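Local coordinates for protein Old Yellow Enzyme (Pichia, PDB 6AGZ) that is a flavin-dependent oxidoreductase of the Old Yellow Enzyme family that binds flavin mononucleotide in a TIM barrel and probably reduces the carbon-carbon double bond of enones, at residues T35-T40 with R369-S375; S48-Y52 with N376-L380; E67-P73 with P82-T86. One frame throughout, in Å; residues are numbered along the deposited sequence.

Contact 1. Residues T35-T40 with R369-S375; sequences TRFRNT and RFYKIFS. With FMN (flavin mononucleotide), chain C.
Two arginines of 35-40 converge on the carbonyl oxygen of Arg369: Arg36 NH2 donates to Arg369 O at 3.1 Å and Arg38 NH2 to the same atom at 3.2 Å. The next carbonyl has one firm bond and one weak one. Arg36 NE reaches Phe370 O at 2.8 Å, in the plane of both guanidinium and carbonyl and on a lone pair, whereas the bond from Arg38 NH1 to Phe370 O is weak. Bends at chi2 and chi3 (-59° and -55°) fold the Arg36 chain back toward 369-375. Arg38 also donates through NE to Ser375 O at 2.7 Å and through NH1 to Arg36 O, while Lys372 O lies 3.0 Å from its CZ, over the centre of one guanidinium face and at no angle for bonding. This set of carbonyls probably favours the positive charge of Arg38. Phe374 N, inside the type II turn from Lys372 to Ser375, bonds to Phe37 O and joins the two backbones. Phe37 CE2 meets Tyr371 CD1 at 3.8 Å, the two rings lying obliquely. At the flavin end Thr35 OG1 donates to FMN O4 at 2.6 Å, and Tyr371 OH approaches the methyl C7M at 3.2 Å. Arg36 and Phe370 lean on helix 344-348, Arg38 and Asn39 pack against helix 47-57, and residues 35-40 form part of the connection from barrel strand 29-31 to that helix.

Contact 2. Residues S48-Y52 with N376-L380; sequences SMLSY and NDGYL
Tyr52 and Tyr379 form an offset stack, with ring planes 13° from parallel and centroids 4.2 Å apart. The side chains cross at about a right angle, and the overlap is displaced: Tyr379 CZ sits 3.3 Å from Tyr52 CG, near the rim of one face of Tyr52, and the hydroxyl OH of Tyr379 continues over that face. In return Tyr52 CD1 lies above the rim of the Tyr379 ring. Both rings leave their backbones with CG opposite the main-chain nitrogen (chi1 173° for Tyr52 and -172° for Tyr379), and the hydroxyl end of the Tyr379 ring reaches the helix. An edge of the Tyr379 ring is turned to the helix backbone, CE2 lying 3.5 Å from Ser48 O, and its OH also approaches Met49 CG.

Leu380 meets the helix through both methyls: CD1 packs on Ser48 CB at 3.8 Å, and CD2 lies along the helix against Tyr52 CB at 4.0 Å. The polar tie is made by the same Ser48, whose OG donates to Asn376 OD1 at 2.7 Å in the carbonyl plane, on a lone pair. A water completes this link, giving a hydrogen to Ser48 OG and accepting one from Asn376 ND2, whose second acceptor is Ile396 O. Asn376 O, taking bonds from Tyr379 N and Leu380 N, holds the loop in a tight bend. Thus the loop between helices 352-358 and 395-398 lies against one side of helix 47-57, while Met49 and Leu50 of the same helix pack on helix 87-102.

Contact 3. Residues E67-P73 with P82-T86; sequences EATFGAP and PMIYT. With FMN (flavin mononucleotide), chain C.
Pro73 sets its CD over the centre of the Tyr85 ring, 3.6 Å from the centroid and 11° off the ring normal, a well-centred CH-pi contact between two residues near the surface. Tyr85 reaches this place with CG opposite its backbone nitrogen (chi1 -172°), and the same ring touches Ala72 CB through CD1. Met83 packs beside them: its SD lies 4.0 Å from Pro73 CD, and its CG approaches Phe70 CB.

Further in, the backbones join by a single beta bridge at Phe70 and Met83. Phe70 N donates to Pro82 O at 2.9 Å and Ile84 N donates to Phe70 O at 3.2 Å; one residue bonding to both neighbours of its opposite number is the parallel pattern. Met83 CA adds a CA-H...O contact to Phe70 O.

Pro82 makes the inner packing. Its CG lies 3.2 Å from Ala68 O and 3.4 Å from Glu67 OE1, and its CB rests beside Thr69 OG1. That hydroxyl donates to Glu67 O, which leaves Thr69 CG2 turned to the Met83 backbone. The Glu67 carboxylate is itself held by Tyr53 through OE2 and by Asn39 through OE1, which probably limits the movement of the group Pro82 packs on. Ala68 CB, 3.2 Å from FMN O4, connects this packing to the cofactor. The arrangement belongs to the C-terminal end of the second strand of a TIM barrel, 63-70, where the loop returns to the strand and, before helix 87-102, runs beside its end in the same general direction, close to the flavin site.

In the fold
From the N terminus, the chain leaves barrel strand 29-31, supplies 35-40 to contact 1 and, in helix 47-57, 48-52 to contact 2. It then runs up strand 63-70, and contact 3 closes a short loop ahead of helix 87-102. The remaining barrel follows before 369-375 and 376-380 return to close contacts 1 and 2 over more than 300 residues. These two long closures cross, since their segments alternate, and both enclose contact 3. Contacts 1 and 2 are joined by the salt bridge between Arg369 and Asp377; contacts 1 and 3 share the flavin and the packing of Thr35 on Glu67. Together they tie the C-terminal region to the first two beta-alpha units beside the flavin.

Contact 1. Residues T35-T40 with R369-S375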
loop_
_atom_site.group_PDB
_atom_site.type_symbol
_atom_site.label_atom_id
_atom_site.label_comp_id
_atom_site.label_asym_id
_atom_site.label_seq_id
_atom_site.Cartn_x
_atom_site.Cartn_y
_atom_site.Cartn_z
ATOM N N THR A 35 20.133 -9.724 18.528
ATOM C CA THR A 35 20.387 -11.010 19.164
ATOM C C THR A 35 21.886 -11.273 19.250
ATOM O O THR A 35 22.609 -11.130 18.259
ATOM C CB THR A 35 19.696 -12.123 18.378
ATOM O OG1 THR A 35 18.273 -11.985 18.496
ATOM C CG2 THR A 35 20.121 -13.489 18.890
ATOM N N ARG A 36 22.352 -11.665 20.438
ATOM C CA ARG A 36 23.772 -11.915 20.668
ATOM C C ARG A 36 24.080 -13.253 21.326
ATOM O O ARG A 36 25.236 -13.688 21.264
ATOM C CB ARG A 36 24.383 -10.797 21.528
ATOM C CG ARG A 36 24.200 -9.395 20.963
ATOM C CD ARG A 36 24.821 -9.258 19.581
ATOM N NE ARG A 36 26.231 -9.633 19.571
ATOM C CZ ARG A 36 27.221 -8.827 19.941
ATOM N NH1 ARG A 36 26.956 -7.596 20.358
ATOM N NH2 ARG A 36 28.477 -9.252 19.897
ATOM N N PHE A 37 23.104 -13.910 21.960
ATOM C CA PHE A 37 23.284 -15.234 22.564
ATOM C C PHE A 37 24.336 -15.211 23.675
ATOM O O PHE A 37 25.236 -16.052 23.728
ATOM C CB PHE A 37 23.638 -16.280 21.505
ATOM C CG PHE A 37 22.546 -16.523 20.505
ATOM C CD1 PHE A 37 21.229 -16.653 20.914
ATOM C CD2 PHE A 37 22.837 -16.617 19.154
ATOM C CE1 PHE A 37 20.223 -16.877 19.994
ATOM C CE2 PHE A 37 21.835 -16.840 18.228
ATOM C CZ PHE A 37 20.526 -16.972 18.649
ATOM N N ARG A 38 24.212 -14.237 24.577
ATOM C CA ARG A 38 25.072 -14.152 25.751
ATOM C C ARG A 38 24.316 -14.452 27.041
ATOM O O ARG A 38 24.762 -14.059 28.125
ATOM C CB ARG A 38 25.746 -12.782 25.830
ATOM C CG ARG A 38 27.159 -12.748 25.257
ATOM C CD ARG A 38 27.164 -12.906 23.744
ATOM N NE ARG A 38 28.491 -12.688 23.175
ATOM C CZ ARG A 38 28.732 -12.526 21.877
ATOM N NH1 ARG A 38 27.732 -12.553 21.007
ATOM N NH2 ARG A 38 29.972 -12.335 21.448
ATOM N N ASN A 39 23.180 -15.134 26.945
ATOM C CA ASN A 39 22.479 -15.644 28.111
ATOM C C ASN A 39 23.052 -17.003 28.499
ATOM O O ASN A 39 23.819 -17.618 27.757
ATOM C CB ASN A 39 20.979 -15.763 27.836
ATOM C CG ASN A 39 20.356 -14.456 27.387
ATOM O OD1 ASN A 39 19.762 -13.733 28.185
ATOM N ND2 ASN A 39 20.484 -14.150 26.100
ATOM N N THR A 40 22.667 -17.475 29.680
ATOM C CA THR A 40 23.069 -18.808 30.095
ATOM C C THR A 40 22.343 -19.858 29.255
ATOM O O THR A 40 21.407 -19.560 28.507
ATOM C CB THR A 40 22.772 -19.029 31.578
ATOM O OG1 THR A 40 21.359 -18.955 31.800
ATOM C CG2 THR A 40 23.468 -17.974 32.424
ATOM N N ARG A 369 31.718 -12.114 15.288
ATOM C CA ARG A 369 31.468 -12.272 16.717
ATOM C C ARG A 369 30.073 -11.802 17.113
ATOM O O ARG A 369 29.807 -11.590 18.300
ATOM C CB ARG A 369 32.536 -11.539 17.532
ATOM C CG ARG A 369 33.812 -12.349 17.725
ATOM C CD ARG A 369 35.042 -11.622 17.208
ATOM N NE ARG A 369 35.889 -11.128 18.290
ATOM C CZ ARG A 369 36.274 -9.863 18.423
ATOM N NH1 ARG A 369 35.893 -8.953 17.539
ATOM N NH2 ARG A 369 37.045 -9.508 19.442
ATOM N N PHE A 370 29.173 -11.639 16.139
ATOM C CA PHE A 370 27.784 -11.319 16.454
ATOM C C PHE A 370 27.158 -12.402 17.324
ATOM O O PHE A 370 26.498 -12.107 18.328
ATOM C CB PHE A 370 26.972 -11.149 15.168
ATOM C CG PHE A 370 27.192 -9.837 14.466
ATOM C CD1 PHE A 370 27.930 -8.826 15.057
ATOM C CD2 PHE A 370 26.639 -9.614 13.215
ATOM C CE1 PHE A 370 28.123 -7.619 14.406
ATOM C CE2 PHE A 370 26.826 -8.410 12.561
ATOM C CZ PHE A 370 27.569 -7.412 13.156
ATOM N N TYR A 371 27.360 -13.667 16.953
ATOM C CA TYR A 371 26.683 -14.792 17.585
ATOM C C TYR A 371 27.657 -15.722 18.303
ATOM O O TYR A 371 27.398 -16.921 18.427
ATOM C CB TYR A 371 25.871 -15.575 16.553
ATOM C CG TYR A 371 24.892 -14.734 15.764
ATOM C CD1 TYR A 371 23.754 -14.210 16.364
ATOM C CD2 TYR A 371 25.101 -14.472 14.416
ATOM C CE1 TYR A 371 22.855 -13.444 15.645
ATOM C CE2 TYR A 371 24.208 -13.708 13.689
ATOM C CZ TYR A 371 23.087 -13.197 14.309
ATOM O OH TYR A 371 22.195 -12.436 13.588
ATOM N N LYS A 372 28.778 -15.189 18.784
ATOM C CA LYS A 372 29.730 -15.998 19.540
ATOM C C LYS A 372 29.101 -16.365 20.878
ATOM O O LYS A 372 29.004 -15.526 21.779
ATOM C CB LYS A 372 31.044 -15.247 19.728
ATOM C CG LYS A 372 32.253 -16.153 19.929
ATOM C CD LYS A 372 33.546 -15.351 19.984
ATOM C CE LYS A 372 34.734 -16.173 19.500
ATOM N NZ LYS A 372 35.118 -17.240 20.465
ATOM N N ILE A 373 28.673 -17.623 21.005
ATOM C CA ILE A 373 27.802 -18.022 22.104
ATOM C C ILE A 373 28.519 -17.886 23.439
ATOM O O ILE A 373 29.605 -18.442 23.644
ATOM C CB ILE A 373 27.304 -19.458 21.884
ATOM C CG1 ILE A 373 26.303 -19.500 20.728
ATOM C CG2 ILE A 373 26.690 -20.013 23.159
ATOM C CD1 ILE A 373 25.919 -20.898 20.304
ATOM N N PHE A 374 27.906 -17.130 24.356
ATOM C CA PHE A 374 28.292 -17.101 25.769
ATOM C C PHE A 374 29.728 -16.620 25.967
ATOM O O PHE A 374 30.418 -17.062 26.888
ATOM C CB PHE A 374 28.090 -18.476 26.414
ATOM C CG PHE A 374 27.881 -18.429 27.900
ATOM C CD1 PHE A 374 26.862 -17.665 28.446
ATOM C CD2 PHE A 374 28.688 -19.167 28.751
ATOM C CE1 PHE A 374 26.661 -17.626 29.813
ATOM C CE2 PHE A 374 28.492 -19.133 30.119
ATOM C CZ PHE A 374 27.477 -18.361 30.651
ATOM N N SER A 375 30.188 -15.708 25.115
ATOM C CA SER A 375 31.556 -15.214 25.167
ATOM C C SER A 375 31.566 -13.693 25.184
ATOM O O SER A 375 30.813 -13.048 24.448
ATOM C CB SER A 375 32.373 -15.723 23.973
ATOM O OG SER A 375 33.661 -15.133 23.947
HETATM N N1 FMN C . 16.088 -7.574 14.545
HETATM C C2 FMN C . 15.028 -7.965 15.341
HETATM O O2 FMN C . 13.905 -7.504 15.141
HETATM N N3 FMN C . 15.223 -8.873 16.361
HETATM C C4 FMN C . 16.480 -9.392 16.588
HETATM O O4 FMN C . 16.663 -10.202 17.495
HETATM C C4A FMN C . 17.546 -9.000 15.788
HETATM N N5 FMN C . 18.799 -9.520 16.017
HETATM C C5A FMN C . 19.862 -9.133 15.230
HETATM C C6 FMN C . 21.123 -9.664 15.469
HETATM C C7 FMN C . 22.200 -9.281 14.680
HETATM C C7M FMN C . 23.561 -9.852 14.940
HETATM C C8 FMN C . 22.016 -8.367 13.651
HETATM C C8M FMN C . 23.178 -7.952 12.798
HETATM C C9 FMN C . 20.754 -7.839 13.412
HETATM C C9A FMN C . 19.672 -8.218 14.201
HETATM N N10 FMN C . 18.412 -7.696 13.967
HETATM C C10 FMN C . 17.350 -8.087 14.761
HETATM C "C1'" FMN C . 18.202 -6.698 12.864
HETATM C "C2'" FMN C . 18.550 -5.314 13.420
HETATM O "O2'" FMN C . 17.672 -5.007 14.481
HETATM C "C3'" FMN C . 18.500 -4.208 12.367
HETATM O "O3'" FMN C . 17.186 -4.066 11.877
HETATM C "C4'" FMN C . 19.460 -4.501 11.218
HETATM O "O4'" FMN C . 20.715 -4.881 11.735
HETATM C "C5'" FMN C . 19.653 -3.288 10.318
HETATM O "O5'" FMN C . 20.072 -2.187 11.093
HETATM P P FMN C . 21.581 -1.640 10.970
HETATM O O1P FMN C . 21.894 -1.382 9.515
HETATM O O2P FMN C . 21.726 -0.356 11.750
HETATM O O3P FMN C . 22.526 -2.677 11.526
#

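Contact 2. Residues S48-Y52 with N376-L380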
loop_
_atom_site.group_PDB
_atom_site.type_symbol
_atom_site.label_atom_id
_atom_site.label_comp_id
_atom_site.label_asym_id
_atom_site.label_seq_id
_atom_site.Cartn_x
_atom_site.Cartn_y
_atom_site.Cartn_z
ATOM N N SER A 48 27.501 -10.020 31.977
ATOM C CA SER A 48 28.028 -9.486 30.726
ATOM C C SER A 48 26.969 -8.674 29.992
ATOM O O SER A 48 27.249 -7.587 29.477
ATOM C CB SER A 48 28.535 -10.626 29.844
ATOM O OG SER A 48 29.540 -11.377 30.502
ATOM N N MET A 49 25.741 -9.195 29.929
ATOM C CA MET A 49 24.654 -8.449 29.306
ATOM C C MET A 49 24.341 -7.179 30.087
ATOM O O MET A 49 24.004 -6.145 29.499
ATOM C CB MET A 49 23.411 -9.330 29.196
ATOM C CG MET A 49 23.577 -10.517 28.261
ATOM S SD MET A 49 22.210 -11.683 28.380
ATOM C CE MET A 49 20.820 -10.600 28.072
ATOM N N LEU A 50 24.451 -7.238 31.417
ATOM C CA LEU A 50 24.173 -6.065 32.237
ATOM C C LEU A 50 25.158 -4.941 31.936
ATOM O O LEU A 50 24.757 -3.787 31.742
ATOM C CB LEU A 50 24.209 -6.440 33.719
ATOM C CG LEU A 50 23.827 -5.346 34.718
ATOM C CD1 LEU A 50 22.715 -4.477 34.171
ATOM C CD2 LEU A 50 23.413 -5.956 36.045
ATOM N N SER A 51 26.454 -5.257 31.892
ATOM C CA SER A 51 27.434 -4.250 31.496
ATOM C C SER A 51 27.214 -3.814 30.052
ATOM O O SER A 51 27.381 -2.633 29.713
ATOM C CB SER A 51 28.849 -4.796 31.685
ATOM O OG SER A 51 29.815 -3.900 31.165
ATOM N N TYR A 52 26.815 -4.756 29.196
ATOM C CA TYR A 52 26.611 -4.483 27.777
ATOM C C TYR A 52 25.551 -3.408 27.567
ATOM O O TYR A 52 25.773 -2.433 26.839
ATOM C CB TYR A 52 26.232 -5.788 27.075
ATOM C CG TYR A 52 25.820 -5.684 25.624
ATOM C CD1 TYR A 52 26.768 -5.643 24.611
ATOM C CD2 TYR A 52 24.478 -5.679 25.265
ATOM C CE1 TYR A 52 26.392 -5.570 23.282
ATOM C CE2 TYR A 52 24.092 -5.607 23.941
ATOM C CZ TYR A 52 25.053 -5.554 22.954
ATOM O OH TYR A 52 24.672 -5.483 21.633
ATOM N N ASN A 376 32.429 -13.123 26.029
ATOM C CA ASN A 376 32.637 -11.682 26.045
ATOM C C ASN A 376 33.481 -11.195 24.877
ATOM O O ASN A 376 33.518 -9.986 24.624
ATOM C CB ASN A 376 33.300 -11.251 27.356
ATOM C CG ASN A 376 32.397 -11.436 28.556
ATOM O OD1 ASN A 376 31.179 -11.531 28.419
ATOM N ND2 ASN A 376 32.991 -11.481 29.743
ATOM N N ASP A 377 34.163 -12.098 24.175
ATOM C CA ASP A 377 34.984 -11.705 23.037
ATOM C C ASP A 377 34.110 -11.127 21.931
ATOM O O ASP A 377 33.151 -11.762 21.482
ATOM C CB ASP A 377 35.776 -12.906 22.521
ATOM C CG ASP A 377 36.764 -12.529 21.437
ATOM O OD1 ASP A 377 37.154 -11.345 21.371
ATOM O OD2 ASP A 377 37.151 -13.417 20.650
ATOM N N GLY A 378 34.448 -9.916 21.491
ATOM C CA GLY A 378 33.609 -9.206 20.548
ATOM C C GLY A 378 32.282 -8.753 21.106
ATOM O O GLY A 378 31.419 -8.311 20.341
ATOM N N TYR A 379 32.091 -8.856 22.420
ATOM C CA TYR A 379 30.868 -8.445 23.095
ATOM C C TYR A 379 31.118 -7.335 24.103
ATOM O O TYR A 379 30.422 -6.313 24.083
ATOM C CB TYR A 379 30.224 -9.661 23.783
ATOM C CG TYR A 379 28.845 -9.410 24.349
ATOM C CD1 TYR A 379 27.726 -9.402 23.525
ATOM C CD2 TYR A 379 28.659 -9.203 25.709
ATOM C CE1 TYR A 379 26.463 -9.180 24.039
ATOM C CE2 TYR A 379 27.398 -8.983 26.231
ATOM C CZ TYR A 379 26.305 -8.972 25.392
ATOM O OH TYR A 379 25.049 -8.751 25.907
ATOM N N LEU A 380 32.101 -7.510 24.988
ATOM C CA LEU A 380 32.496 -6.485 25.947
ATOM C C LEU A 380 33.914 -5.984 25.706
ATOM O O LEU A 380 34.419 -5.183 26.500
ATOM C CB LEU A 380 32.372 -7.014 27.378
ATOM C CG LEU A 380 30.963 -7.270 27.911
ATOM C CD1 LEU A 380 31.024 -7.838 29.320
ATOM C CD2 LEU A 380 30.142 -5.991 27.881
HETATM O O HOH W 1 31.444 -10.972 32.214
#

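Contact 3. Residues E67-P73 with P82-T86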
loop_
_atom_site.group_PDB
_atom_site.type_symbol
_atom_site.label_atom_id
_atom_site.label_comp_id
_atom_site.label_asym_id
_atom_site.label_seq_id
_atom_site.Cartn_x
_atom_site.Cartn_y
_atom_site.Cartn_z
ATOM N N GLU A 67 17.613 -7.513 22.863
ATOM C CA GLU A 67 17.614 -8.677 21.991
ATOM C C GLU A 67 16.264 -9.378 22.058
ATOM O O GLU A 67 15.593 -9.382 23.095
ATOM C CB GLU A 67 18.723 -9.632 22.423
ATOM C CG GLU A 67 18.643 -9.959 23.907
ATOM C CD GLU A 67 19.977 -10.339 24.507
ATOM O OE1 GLU A 67 20.331 -11.535 24.463
ATOM O OE2 GLU A 67 20.672 -9.436 25.022
ATOM N N ALA A 68 15.856 -9.960 20.933
ATOM C CA ALA A 68 14.584 -10.667 20.876
ATOM C C ALA A 68 14.530 -11.754 21.943
ATOM O O ALA A 68 15.404 -12.623 22.009
ATOM C CB ALA A 68 14.385 -11.264 19.487
ATOM N N THR A 69 13.498 -11.698 22.780
ATOM C CA THR A 69 13.417 -12.495 23.997
ATOM C C THR A 69 12.221 -13.431 23.924
ATOM O O THR A 69 11.102 -12.994 23.632
ATOM C CB THR A 69 13.307 -11.586 25.227
ATOM O OG1 THR A 69 14.510 -10.818 25.366
ATOM C CG2 THR A 69 13.085 -12.403 26.485
ATOM N N PHE A 70 12.460 -14.715 24.191
ATOM C CA PHE A 70 11.385 -15.699 24.192
ATOM C C PHE A 70 10.380 -15.388 25.296
ATOM O O PHE A 70 10.757 -15.158 26.449
ATOM C CB PHE A 70 11.956 -17.106 24.387
ATOM C CG PHE A 70 12.994 -17.492 23.371
ATOM C CD1 PHE A 70 12.828 -17.177 22.033
ATOM C CD2 PHE A 70 14.139 -18.173 23.757
ATOM C CE1 PHE A 70 13.784 -17.533 21.098
ATOM C CE2 PHE A 70 15.099 -18.530 22.828
ATOM C CZ PHE A 70 14.922 -18.210 21.497
ATOM N N GLY A 71 9.095 -15.385 24.937
ATOM C CA GLY A 71 8.059 -15.181 25.935
ATOM C C GLY A 71 7.794 -16.404 26.784
ATOM O O GLY A 71 7.349 -16.281 27.930
ATOM N N ALA A 72 8.066 -17.587 26.249
ATOM C CA ALA A 72 7.841 -18.845 26.948
ATOM C C ALA A 72 8.737 -19.897 26.310
ATOM O O ALA A 72 9.298 -19.670 25.231
ATOM C CB ALA A 72 6.361 -19.263 26.884
ATOM N N PRO A 73 8.917 -21.053 26.963
ATOM C CA PRO A 73 9.711 -22.121 26.330
ATOM C C PRO A 73 9.229 -22.503 24.940
ATOM O O PRO A 73 10.055 -22.756 24.054
ATOM C CB PRO A 73 9.569 -23.282 27.323
ATOM C CG PRO A 73 9.420 -22.612 28.638
ATOM C CD PRO A 73 8.618 -21.360 28.375
ATOM N N PRO A 82 17.489 -15.505 25.083
ATOM C CA PRO A 82 16.874 -14.877 26.255
ATOM C C PRO A 82 15.440 -15.338 26.483
ATOM O O PRO A 82 14.756 -15.822 25.579
ATOM C CB PRO A 82 16.914 -13.377 25.909
ATOM C CG PRO A 82 17.370 -13.293 24.444
ATOM C CD PRO A 82 17.319 -14.678 23.881
ATOM N N MET A 83 14.987 -15.160 27.724
ATOM C CA MET A 83 13.629 -15.529 28.101
ATOM C C MET A 83 13.184 -14.671 29.279
ATOM O O MET A 83 14.000 -14.251 30.104
ATOM C CB MET A 83 13.526 -17.020 28.446
ATOM C CG MET A 83 12.103 -17.560 28.440
ATOM S SD MET A 83 12.003 -19.327 28.799
ATOM C CE MET A 83 12.750 -20.017 27.326
ATOM N N ILE A 84 11.880 -14.401 29.336
ATOM C CA ILE A 84 11.283 -13.561 30.373
ATOM C C ILE A 84 10.213 -14.372 31.103
ATOM O O ILE A 84 9.192 -13.835 31.550
ATOM C CB ILE A 84 10.732 -12.255 29.754
ATOM C CG1 ILE A 84 10.337 -11.231 30.829
ATOM C CG2 ILE A 84 9.596 -12.543 28.768
ATOM C CD1 ILE A 84 11.494 -10.417 31.363
ATOM N N TYR A 85 10.441 -15.680 31.236
ATOM C CA TYR A 85 9.407 -16.610 31.683
ATOM C C TYR A 85 9.511 -16.962 33.166
ATOM O O TYR A 85 8.562 -16.738 33.923
ATOM C CB TYR A 85 9.466 -17.879 30.823
ATOM C CG TYR A 85 8.330 -18.846 31.052
ATOM C CD1 TYR A 85 7.044 -18.553 30.619
ATOM C CD2 TYR A 85 8.547 -20.063 31.684
ATOM C CE1 TYR A 85 6.004 -19.439 30.821
ATOM C CE2 TYR A 85 7.515 -20.956 31.887
ATOM C CZ TYR A 85 6.246 -20.638 31.455
ATOM O OH TYR A 85 5.215 -21.525 31.657
ATOM N N THR A 86 10.643 -17.513 33.601
ATOM C CA THR A 86 10.757 -17.961 34.981
ATOM C C THR A 86 11.034 -16.781 35.912
ATOM O O THR A 86 11.334 -15.665 35.478
ATOM C CB THR A 86 11.857 -19.012 35.125
ATOM O OG1 THR A 86 13.138 -18.399 34.939
ATOM C CG2 THR A 86 11.676 -20.118 34.095
HETATM N N1 FMN C . 16.088 -7.574 14.545
HETATM C C2 FMN C . 15.028 -7.965 15.341
HETATM O O2 FMN C . 13.905 -7.504 15.141
HETATM N N3 FMN C . 15.223 -8.873 16.361
HETATM C C4 FMN C . 16.480 -9.392 16.588
HETATM O O4 FMN C . 16.663 -10.202 17.495
HETATM C C4A FMN C . 17.546 -9.000 15.788
HETATM N N5 FMN C . 18.799 -9.520 16.017
HETATM C C5A FMN C . 19.862 -9.133 15.230
HETATM C C6 FMN C . 21.123 -9.664 15.469
HETATM C C7 FMN C . 22.200 -9.281 14.680
HETATM C C7M FMN C . 23.561 -9.852 14.940
HETATM C C8 FMN C . 22.016 -8.367 13.651
HETATM C C8M FMN C . 23.178 -7.952 12.798
HETATM C C9 FMN C . 20.754 -7.839 13.412
HETATM C C9A FMN C . 19.672 -8.218 14.201
HETATM N N10 FMN C . 18.412 -7.696 13.967
HETATM C C10 FMN C . 17.350 -8.087 14.761
HETATM C "C1'" FMN C . 18.202 -6.698 12.864
HETATM C "C2'" FMN C . 18.550 -5.314 13.420
HETATM O "O2'" FMN C . 17.672 -5.007 14.481
HETATM C "C3'" FMN C . 18.500 -4.208 12.367
HETATM O "O3'" FMN C . 17.186 -4.066 11.877
HETATM C "C4'" FMN C . 19.460 -4.501 11.218
HETATM O "O4'" FMN C . 20.715 -4.881 11.735
HETATM C "C5'" FMN C . 19.653 -3.288 10.318
HETATM O "O5'" FMN C . 20.072 -2.187 11.093
HETATM P P FMN C . 21.581 -1.640 10.970
HETATM O O1P FMN C . 21.894 -1.382 9.515
HETATM O O2P FMN C . 21.726 -0.356 11.750
HETATM O O3P FMN C . 22.526 -2.677 11.526
#